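PDB 6I60: alpha-rhamnosidase from Dictyoglomus thermophilum, which probably hydrolyses terminal non-reducing alpha-L-rhamnose residues in alpha-L-rhamnosides. Local coordinates for residues T719-N724 and K743-D748; N724-Y729 and I761-Y766; Y755-G760 and Y781-Q786. All blocks are in the same frame, centred on the assembly; numbering follows the deposited sequence.

Contact 1. Residues T719-N724 and K743-D748; sequences TSQTLN and KTLLED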
loop_
_atom_site.group_PDB
_atom_site.type_symbol
_atom_site.label_atom_id
_atom_site.label_comp_id
_atom_site.label_asym_id
_atom_site.label_seq_id
_atom_site.Cartn_x
_atom_site.Cartn_y
_atom_site.Cartn_z
ATOM N N THR A 719 17.158 -10.680 30.445
ATOM C CA THR A 719 17.328 -10.413 29.023
ATOM C C THR A 719 16.185 -11.066 28.265
ATOM O O THR A 719 15.840 -12.221 28.532
ATOM C CB THR A 719 18.671 -10.947 28.509
ATOM O OG1 THR A 719 19.745 -10.235 29.135
ATOM C CG2 THR A 719 18.775 -10.785 26.998
ATOM N N SER A 720 15.603 -10.333 27.326
ATOM C CA SER A 720 14.507 -10.824 26.509
ATOM C C SER A 720 15.003 -11.121 25.098
ATOM O O SER A 720 16.164 -10.883 24.755
ATOM C CB SER A 720 13.364 -9.808 26.484
ATOM O OG SER A 720 13.731 -8.660 25.740
ATOM N N GLN A 721 14.100 -11.658 24.274
ATOM C CA GLN A 721 14.410 -11.831 22.861
ATOM C C GLN A 721 14.528 -10.483 22.159
ATOM O O GLN A 721 15.430 -10.280 21.338
ATOM C CB GLN A 721 13.341 -12.690 22.187
ATOM C CG GLN A 721 13.452 -14.173 22.486
ATOM C CD GLN A 721 12.218 -14.941 22.059
ATOM O OE1 GLN A 721 11.423 -14.462 21.248
ATOM N NE2 GLN A 721 12.048 -16.141 22.604
ATOM N N THR A 722 13.624 -9.552 22.475
ATOM C CA THR A 722 13.674 -8.224 21.871
ATOM C C THR A 722 15.000 -7.535 22.170
ATOM O O THR A 722 15.559 -6.846 21.308
ATOM C CB THR A 722 12.499 -7.380 22.373
ATOM O OG1 THR A 722 11.264 -8.021 22.021
ATOM C CG2 THR A 722 12.528 -5.983 21.770
ATOM N N LEU A 723 15.533 -7.734 23.376
ATOM C CA LEU A 723 16.769 -7.074 23.778
ATOM C C LEU A 723 17.994 -7.592 23.038
ATOM O O LEU A 723 19.045 -6.949 23.102
ATOM C CB LEU A 723 16.979 -7.230 25.286
ATOM C CG LEU A 723 16.096 -6.372 26.199
ATOM C CD1 LEU A 723 16.111 -6.903 27.625
ATOM C CD2 LEU A 723 16.535 -4.916 26.163
ATOM N N ASN A 724 17.893 -8.716 22.336
ATOM C CA ASN A 724 19.057 -9.327 21.709
ATOM C C ASN A 724 19.001 -9.374 20.188
ATOM O O ASN A 724 20.053 -9.281 19.552
ATOM C CB ASN A 724 19.261 -10.754 22.243
ATOM C CG ASN A 724 20.136 -10.793 23.482
ATOM O OD1 ASN A 724 20.800 -9.815 23.819
ATOM N ND2 ASN A 724 20.141 -11.929 24.166
ATOM N N LYS A 743 23.876 -16.818 21.616
ATOM C CA LYS A 743 23.487 -18.009 22.366
ATOM C C LYS A 743 22.398 -17.692 23.383
ATOM O O LYS A 743 21.483 -18.497 23.592
ATOM C CB LYS A 743 24.705 -18.623 23.055
ATOM C CG LYS A 743 24.470 -20.031 23.594
ATOM C CD LYS A 743 23.705 -20.890 22.592
ATOM C CE LYS A 743 23.463 -22.296 23.123
ATOM N NZ LYS A 743 22.336 -22.976 22.417
ATOM N N THR A 744 22.484 -16.526 24.031
ATOM C CA THR A 744 21.427 -16.114 24.950
ATOM C C THR A 744 20.091 -16.010 24.229
ATOM O O THR A 744 19.041 -16.344 24.791
ATOM C CB THR A 744 21.790 -14.781 25.608
ATOM O OG1 THR A 744 23.150 -14.823 26.058
ATOM C CG2 THR A 744 20.879 -14.501 26.796
ATOM N N LEU A 745 20.111 -15.558 22.973
ATOM C CA LEU A 745 18.882 -15.486 22.193
ATOM C C LEU A 745 18.351 -16.879 21.871
ATOM O O LEU A 745 17.145 -17.133 21.987
ATOM C CB LEU A 745 19.127 -14.690 20.912
ATOM C CG LEU A 745 18.003 -14.704 19.876
ATOM C CD1 LEU A 745 16.736 -14.107 20.465
ATOM C CD2 LEU A 745 18.424 -13.959 18.625
ATOM N N LEU A 746 19.236 -17.796 21.470
ATOM C CA LEU A 746 18.809 -19.148 21.127
ATOM C C LEU A 746 18.266 -19.887 22.344
ATOM O O LEU A 746 17.250 -20.586 22.249
ATOM C CB LEU A 746 19.970 -19.922 20.504
ATOM C CG LEU A 746 20.409 -19.493 19.102
ATOM C CD1 LEU A 746 21.760 -20.100 18.745
ATOM C CD2 LEU A 746 19.353 -19.867 18.070
ATOM N N GLU A 747 18.928 -19.746 23.494
ATOM C CA GLU A 747 18.458 -20.428 24.697
ATOM C C GLU A 747 17.135 -19.855 25.186
ATOM O O GLU A 747 16.296 -20.598 25.708
ATOM C CB GLU A 747 19.520 -20.349 25.793
ATOM C CG GLU A 747 20.825 -21.040 25.427
ATOM C CD GLU A 747 21.830 -21.032 26.560
ATOM O OE1 GLU A 747 22.500 -22.067 26.769
ATOM O OE2 GLU A 747 21.950 -19.992 27.242
ATOM N N ASP A 748 16.926 -18.547 25.027
ATOM C CA ASP A 748 15.636 -17.969 25.382
ATOM C C ASP A 748 14.538 -18.441 24.438
ATOM O O ASP A 748 13.371 -18.530 24.837
ATOM C CB ASP A 748 15.724 -16.445 25.379
ATOM C CG ASP A 748 14.633 -15.798 26.208
ATOM O OD1 ASP A 748 14.914 -15.396 27.357
ATOM O OD2 ASP A 748 13.494 -15.692 25.707
HETATM O O HOH W 1 12.397 -13.180 25.662
#

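Contact 2. Residues N724-Y729 and I761-Y766; sequences NTLPLY and IVATRY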
loop_
_atom_site.group_PDB
_atom_site.type_symbol
_atom_site.label_atom_id
_atom_site.label_comp_id
_atom_site.label_asym_id
_atom_site.label_seq_id
_atom_site.Cartn_x
_atom_site.Cartn_y
_atom_site.Cartn_z
ATOM N N ASN A 724 17.893 -8.716 22.336
ATOM C CA ASN A 724 19.057 -9.327 21.709
ATOM C C ASN A 724 19.001 -9.374 20.188
ATOM O O ASN A 724 20.053 -9.281 19.552
ATOM C CB ASN A 724 19.261 -10.754 22.243
ATOM C CG ASN A 724 20.136 -10.793 23.482
ATOM O OD1 ASN A 724 20.800 -9.815 23.819
ATOM N ND2 ASN A 724 20.141 -11.929 24.166
ATOM N N THR A 725 17.816 -9.523 19.587
ATOM C CA THR A 725 17.743 -9.562 18.127
ATOM C C THR A 725 18.039 -8.201 17.511
ATOM O O THR A 725 18.550 -8.131 16.387
ATOM C CB THR A 725 16.366 -10.047 17.664
ATOM O OG1 THR A 725 15.389 -9.026 17.899
ATOM C CG2 THR A 725 15.961 -11.303 18.402
ATOM N N LEU A 726 17.731 -7.115 18.228
ATOM C CA LEU A 726 17.902 -5.784 17.644
ATOM C C LEU A 726 19.372 -5.421 17.457
ATOM O O LEU A 726 19.753 -5.055 16.331
ATOM C CB LEU A 726 17.144 -4.748 18.482
ATOM C CG LEU A 726 15.715 -4.446 18.024
ATOM C CD1 LEU A 726 14.806 -5.634 18.283
ATOM C CD2 LEU A 726 15.177 -3.204 18.715
ATOM N N PRO A 727 20.244 -5.498 18.472
ATOM C CA PRO A 727 21.666 -5.222 18.212
ATOM C C PRO A 727 22.325 -6.257 17.317
ATOM O O PRO A 727 23.331 -5.940 16.670
ATOM C CB PRO A 727 22.290 -5.213 19.614
ATOM C CG PRO A 727 21.391 -6.061 20.426
ATOM C CD PRO A 727 20.010 -5.815 19.895
ATOM N N LEU A 728 21.791 -7.480 17.254
ATOM C CA LEU A 728 22.322 -8.494 16.350
ATOM C C LEU A 728 21.883 -8.281 14.907
ATOM O O LEU A 728 22.547 -8.778 13.992
ATOM C CB LEU A 728 21.898 -9.890 16.813
ATOM C CG LEU A 728 22.793 -10.569 17.849
ATOM C CD1 LEU A 728 22.078 -11.758 18.471
ATOM C CD2 LEU A 728 24.113 -10.994 17.225
ATOM N N TYR A 729 20.782 -7.560 14.685
ATOM C CA TYR A 729 20.336 -7.281 13.324
ATOM C C TYR A 729 21.250 -6.263 12.652
ATOM O O TYR A 729 21.843 -6.536 11.603
ATOM C CB TYR A 729 18.888 -6.787 13.337
ATOM C CG TYR A 729 18.311 -6.566 11.956
ATOM C CD1 TYR A 729 17.815 -7.630 11.212
ATOM C CD2 TYR A 729 18.266 -5.296 11.395
ATOM C CE1 TYR A 729 17.291 -7.435 9.949
ATOM C CE2 TYR A 729 17.744 -5.091 10.130
ATOM C CZ TYR A 729 17.257 -6.165 9.412
ATOM O OH TYR A 729 16.735 -5.971 8.153
ATOM N N ILE A 761 5.822 -6.106 17.809
ATOM C CA ILE A 761 5.772 -5.865 16.370
ATOM C C ILE A 761 7.144 -5.484 15.827
ATOM O O ILE A 761 7.475 -5.805 14.679
ATOM C CB ILE A 761 4.716 -4.792 16.044
ATOM C CG1 ILE A 761 5.065 -3.461 16.710
ATOM C CG2 ILE A 761 3.339 -5.243 16.491
ATOM C CD1 ILE A 761 4.224 -2.308 16.219
ATOM N N VAL A 762 7.968 -4.812 16.634
ATOM C CA VAL A 762 9.260 -4.329 16.151
ATOM C C VAL A 762 10.241 -5.484 15.999
ATOM O O VAL A 762 10.831 -5.683 14.931
ATOM C CB VAL A 762 9.815 -3.242 17.089
ATOM C CG1 VAL A 762 11.304 -3.041 16.845
ATOM C CG2 VAL A 762 9.053 -1.935 16.907
ATOM N N ALA A 763 10.432 -6.263 17.065
ATOM C CA ALA A 763 11.435 -7.319 17.050
ATOM C C ALA A 763 11.006 -8.536 16.240
ATOM O O ALA A 763 11.872 -9.290 15.782
ATOM C CB ALA A 763 11.777 -7.739 18.479
ATOM N N THR A 764 9.700 -8.751 16.052
ATOM C CA THR A 764 9.259 -9.850 15.198
ATOM C C THR A 764 9.696 -9.637 13.756
ATOM O O THR A 764 9.942 -10.608 13.031
ATOM C CB THR A 764 7.740 -10.011 15.268
ATOM O OG1 THR A 764 7.317 -9.984 16.636
ATOM C CG2 THR A 764 7.310 -11.327 14.640
ATOM N N ARG A 765 9.804 -8.378 13.328
ATOM C CA ARG A 765 10.250 -8.072 11.975
ATOM C C ARG A 765 11.718 -8.423 11.752
ATOM O O ARG A 765 12.126 -8.631 10.603
ATOM C CB ARG A 765 10.008 -6.588 11.679
ATOM C CG ARG A 765 10.203 -6.185 10.225
ATOM C CD ARG A 765 11.344 -5.193 10.084
ATOM N NE ARG A 765 11.732 -4.984 8.692
ATOM C CZ ARG A 765 12.624 -5.725 8.044
ATOM N NH1 ARG A 765 13.223 -6.736 8.660
ATOM N NH2 ARG A 765 12.918 -5.458 6.779
ATOM N N TYR A 766 12.518 -8.511 12.818
ATOM C CA TYR A 766 13.947 -8.762 12.688
ATOM C C TYR A 766 14.392 -10.127 13.191
ATOM O O TYR A 766 15.489 -10.565 12.832
ATOM C CB TYR A 766 14.752 -7.689 13.440
ATOM C CG TYR A 766 14.435 -6.264 13.043
ATOM C CD1 TYR A 766 14.823 -5.762 11.807
ATOM C CD2 TYR A 766 13.757 -5.416 13.910
ATOM C CE1 TYR A 766 14.541 -4.457 11.443
ATOM C CE2 TYR A 766 13.469 -4.110 13.556
ATOM C CZ TYR A 766 13.862 -3.635 12.322
ATOM O OH TYR A 766 13.578 -2.337 11.965
HETATM O O HOH W 2 15.416 -7.906 6.414
#

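Contact 3. Residues Y755-G760 and Y781-Q786; sequences YHLDTG and YKIVNQ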
loop_
_atom_site.group_PDB
_atom_site.type_symbol
_atom_site.label_atom_id
_atom_site.label_comp_id
_atom_site.label_asym_id
_atom_site.label_seq_id
_atom_site.Cartn_x
_atom_site.Cartn_y
_atom_site.Cartn_z
ATOM N N TYR A 755 10.584 -22.658 21.320
ATOM C CA TYR A 755 10.378 -22.201 19.944
ATOM C C TYR A 755 9.095 -21.372 19.822
ATOM O O TYR A 755 8.174 -21.702 19.075
ATOM C CB TYR A 755 10.362 -23.383 18.970
ATOM C CG TYR A 755 11.632 -24.199 18.969
ATOM C CD1 TYR A 755 11.784 -25.280 19.822
ATOM C CD2 TYR A 755 12.676 -23.892 18.108
ATOM C CE1 TYR A 755 12.940 -26.032 19.821
ATOM C CE2 TYR A 755 13.836 -24.636 18.098
ATOM C CZ TYR A 755 13.964 -25.705 18.957
ATOM O OH TYR A 755 15.121 -26.450 18.950
ATOM N N HIS A 756 9.055 -20.275 20.573
ATOM C CA HIS A 756 7.919 -19.369 20.542
ATOM C C HIS A 756 8.419 -17.935 20.599
ATOM O O HIS A 756 9.425 -17.637 21.247
ATOM C CB HIS A 756 6.947 -19.637 21.698
ATOM C CG HIS A 756 6.045 -20.811 21.472
ATOM N ND1 HIS A 756 6.389 -22.095 21.836
ATOM C CD2 HIS A 756 4.811 -20.894 20.921
ATOM C CE1 HIS A 756 5.406 -22.918 21.518
ATOM N NE2 HIS A 756 4.436 -22.215 20.963
ATOM N N LEU A 757 7.705 -17.050 19.908
ATOM C CA LEU A 757 8.077 -15.643 19.876
ATOM C C LEU A 757 7.738 -14.967 21.199
ATOM O O LEU A 757 6.638 -15.135 21.733
ATOM C CB LEU A 757 7.360 -14.933 18.728
ATOM C CG LEU A 757 7.809 -15.279 17.310
ATOM C CD1 LEU A 757 6.855 -14.686 16.292
ATOM C CD2 LEU A 757 9.223 -14.788 17.067
ATOM N N ASP A 758 8.690 -14.206 21.728
ATOM C CA ASP A 758 8.493 -13.359 22.900
ATOM C C ASP A 758 8.727 -11.899 22.531
ATOM O O ASP A 758 9.276 -11.116 23.310
ATOM C CB ASP A 758 9.409 -13.790 24.045
ATOM C CG ASP A 758 8.936 -13.284 25.400
ATOM O OD1 ASP A 758 7.738 -12.958 25.539
ATOM O OD2 ASP A 758 9.768 -13.213 26.330
ATOM N N THR A 759 8.306 -11.521 21.326
ATOM C CA THR A 759 8.649 -10.234 20.741
ATOM C C THR A 759 7.395 -9.522 20.254
ATOM O O THR A 759 6.418 -10.156 19.845
ATOM C CB THR A 759 9.625 -10.401 19.571
ATOM O OG1 THR A 759 9.085 -11.334 18.625
ATOM C CG2 THR A 759 10.970 -10.911 20.065
ATOM N N GLY A 760 7.440 -8.194 20.291
ATOM C CA GLY A 760 6.363 -7.371 19.785
ATOM C C GLY A 760 6.454 -7.181 18.285
ATOM O O GLY A 760 7.079 -7.963 17.564
ATOM N N TYR A 781 12.275 -21.749 11.477
ATOM C CA TYR A 781 11.205 -22.547 10.892
ATOM C C TYR A 781 10.360 -23.215 11.971
ATOM O O TYR A 781 9.133 -23.301 11.842
ATOM C CB TYR A 781 11.788 -23.592 9.943
ATOM C CG TYR A 781 10.750 -24.476 9.290
ATOM C CD1 TYR A 781 10.057 -24.049 8.167
ATOM C CD2 TYR A 781 10.462 -25.736 9.798
ATOM C CE1 TYR A 781 9.106 -24.851 7.567
ATOM C CE2 TYR A 781 9.511 -26.546 9.206
ATOM C CZ TYR A 781 8.837 -26.099 8.089
ATOM O OH TYR A 781 7.888 -26.897 7.491
ATOM N N LYS A 782 10.999 -23.697 13.042
ATOM C CA LYS A 782 10.251 -24.326 14.125
ATOM C C LYS A 782 9.373 -23.320 14.856
ATOM O O LYS A 782 8.339 -23.696 15.418
ATOM C CB LYS A 782 11.208 -25.007 15.102
ATOM C CG LYS A 782 11.637 -26.406 14.676
ATOM C CD LYS A 782 12.066 -27.249 15.868
ATOM C CE LYS A 782 10.881 -27.594 16.757
ATOM N NZ LYS A 782 10.968 -28.984 17.288
ATOM N N ILE A 783 9.769 -22.046 14.862
ATOM C CA ILE A 783 8.925 -21.010 15.446
ATOM C C ILE A 783 7.682 -20.797 14.592
ATOM O O ILE A 783 6.565 -20.683 15.112
ATOM C CB ILE A 783 9.729 -19.709 15.617
ATOM C CG1 ILE A 783 10.746 -19.854 16.750
ATOM C CG2 ILE A 783 8.806 -18.532 15.881
ATOM C CD1 ILE A 783 11.941 -18.934 16.620
ATOM N N VAL A 784 7.853 -20.757 13.269
ATOM C CA VAL A 784 6.732 -20.507 12.371
ATOM C C VAL A 784 5.752 -21.676 12.391
ATOM O O VAL A 784 4.531 -21.480 12.387
ATOM C CB VAL A 784 7.254 -20.219 10.950
ATOM C CG1 VAL A 784 6.234 -20.621 9.901
ATOM C CG2 VAL A 784 7.614 -18.747 10.808
ATOM N N ASN A 785 6.269 -22.906 12.440
ATOM C CA ASN A 785 5.437 -24.105 12.396
ATOM C C ASN A 785 4.652 -24.344 13.683
ATOM O O ASN A 785 3.951 -25.358 13.776
ATOM C CB ASN A 785 6.310 -25.327 12.087
ATOM C CG ASN A 785 5.544 -26.434 11.377
ATOM O OD1 ASN A 785 6.108 -27.166 10.564
ATOM N ND2 ASN A 785 4.258 -26.566 11.687
ATOM N N GLN A 786 4.737 -23.454 14.667
ATOM C CA GLN A 786 4.010 -23.640 15.914
ATOM C C GLN A 786 2.525 -23.356 15.720
ATOM O O GLN A 786 2.141 -22.412 15.023
ATOM C CB GLN A 786 4.581 -22.736 17.005
ATOM C CG GLN A 786 5.901 -23.226 17.573
ATOM C CD GLN A 786 5.868 -24.697 17.950
ATOM O OE1 GLN A 786 6.514 -25.527 17.310
ATOM N NE2 GLN A 786 5.117 -25.025 18.997
#

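Contact 1. Residues T719-N724 and K743-D748
Q721 and D748 carry the polar side of this contact. The amide of Q721 stands nearly perpendicular to the D748 carboxylate, and Q721 NE2 donates a weak, bent hydrogen bond to D748 OD2 (3.5 Å, 133°). A water bridges the same two residues: it accepts from Q721 N at 2.7 Å and donates to the same D748 OD2. With CG anti to the backbone N (chi1 -159°), the D748 carboxylate is directed to Q721. The other end of the Q721 amide is held elsewhere, OE1 accepting from D758 N. Both segments belong to the six-hairpin glycosidase domain, the helical catalytic domain of this family, where the start of helix 722-729 meets the middle of helix 738-750. S720 caps that start: its OG accepts from L723 N at 3.1 Å. Van der Waals packing lies alongside. L745 CD1 reaches the aliphatic part of Q721, 3.9 Å from Q721 CG, the two side chains crossing at about a right angle. N724 comes across T744 at a similar angle, with N724 ND2 3.6 Å from T744 CB, while T744 OG1 is hydrogen-bonded to D740 O and K676 O. The methyls T719 CG2 and T744 CG2 meet more loosely, at 4.3 Å.

Contact 2. Residues N724-Y729 and I761-Y766
Y729 lays one face of its ring against the edge of Y766 in an edge-to-face pair, centroids 4.4 Å apart and planes inclined at 54°. Y766 CD1 sits over the centre of the Y729 ring, 3.4 Å from Y729 CE2. With CG anti to the backbone N (chi1 -176°), Y729 extends from its helix across to Y766. Beyond the ring, a water links Y729 OH, at 2.9 Å, to R765 NH1 through a weak hydrogen bond; R765 NH2 is anchored by a salt bridge to E515 and a hydrogen bond to Y571. A leucine in place of Y729 would probably leave the edge of Y766 without its aromatic face and the bridging water without its hydroxyl partner. One turn toward the N-terminal ends the packing is aliphatic: L726 CD1 rests 3.7 Å from A763 CB, and T725 OG1 also lies 3.9 Å from A763 CB. L726 CD2 touches V762 CG1 more loosely. The axes of segments 724-729 and 761-766 are inclined at 49° and approach to 9.2 Å in the six-hairpin glycosidase domain. Helix 626-648 closes over L726 and V762, its F632 packing edge-to-face with Y766, while helix 738-750 meets T725 through L745.

Contact 3. Residues Y755-G760 and Y781-Q786
Y755 and K782 meet with the lysine chain laid over one face of the tyrosine ring. In the six-hairpin glycosidase domain this joins the loop leading into helix 761-773 to the C-terminal end of helix 777-784, the next helix along the chain. K782 CD stands over the ring centre, 3.9 Å from the centroid of Y755 and 13° off its normal, a CH-pi contact. Bends at chi3 (69°) and chi4 carry the end of the lysine back over the same ring, where K782 NZ makes a cation-pi interaction 4.7 Å from the Y755 centroid. The root of the lysine also takes part, K782 CB lying 3.5 Å from Y755 CD2, so most of the chain follows the aromatic surface.

H756 and Q786 make a second CH-pi contact. Their side chains cross at about a right angle, and Q786 CG lies over the imidazole face, offset toward the rim, 4.1 Å from the H756 centroid. Hydrogen bonds at both nitrogens limit the rotation of this ring: ND1 donates to H753 O, and NE2 is hydrogen-bonded to T788 OG1.

I783 packs against the loop through both its branches. Its CG1 branch lies against the Y755 backbone and comes within 4.2 Å of Y755 CB. The I783 and L757 side chains cross at about a right angle, with I783 CG2, anti to the backbone N, 3.7 Å from L757 CG.

From the N terminus, 719-724 enters helix 722-729, and contact 1 closes an 18-residue connection by bringing helix 738-750 back against it. Contact 2 starts from the shared N724 and closes a longer connection, reaching past helix 738-750 to helix 761-773; contacts 1 and 2 therefore cross along the chain. Contact 3 opens after contact 1 has closed and ends at helix 777-784, crossing contact 2 because only 761-766, and not 724-729, lies between its segments. The three sites adjoin: L745 touches T725 between contacts 1 and 2, T722 packs on T759 between 1 and 3, and T764 OG1 is hydrogen-bonded to T759 OG1 between 2 and 3. Together they tie four successive helices of the glycosidase domain.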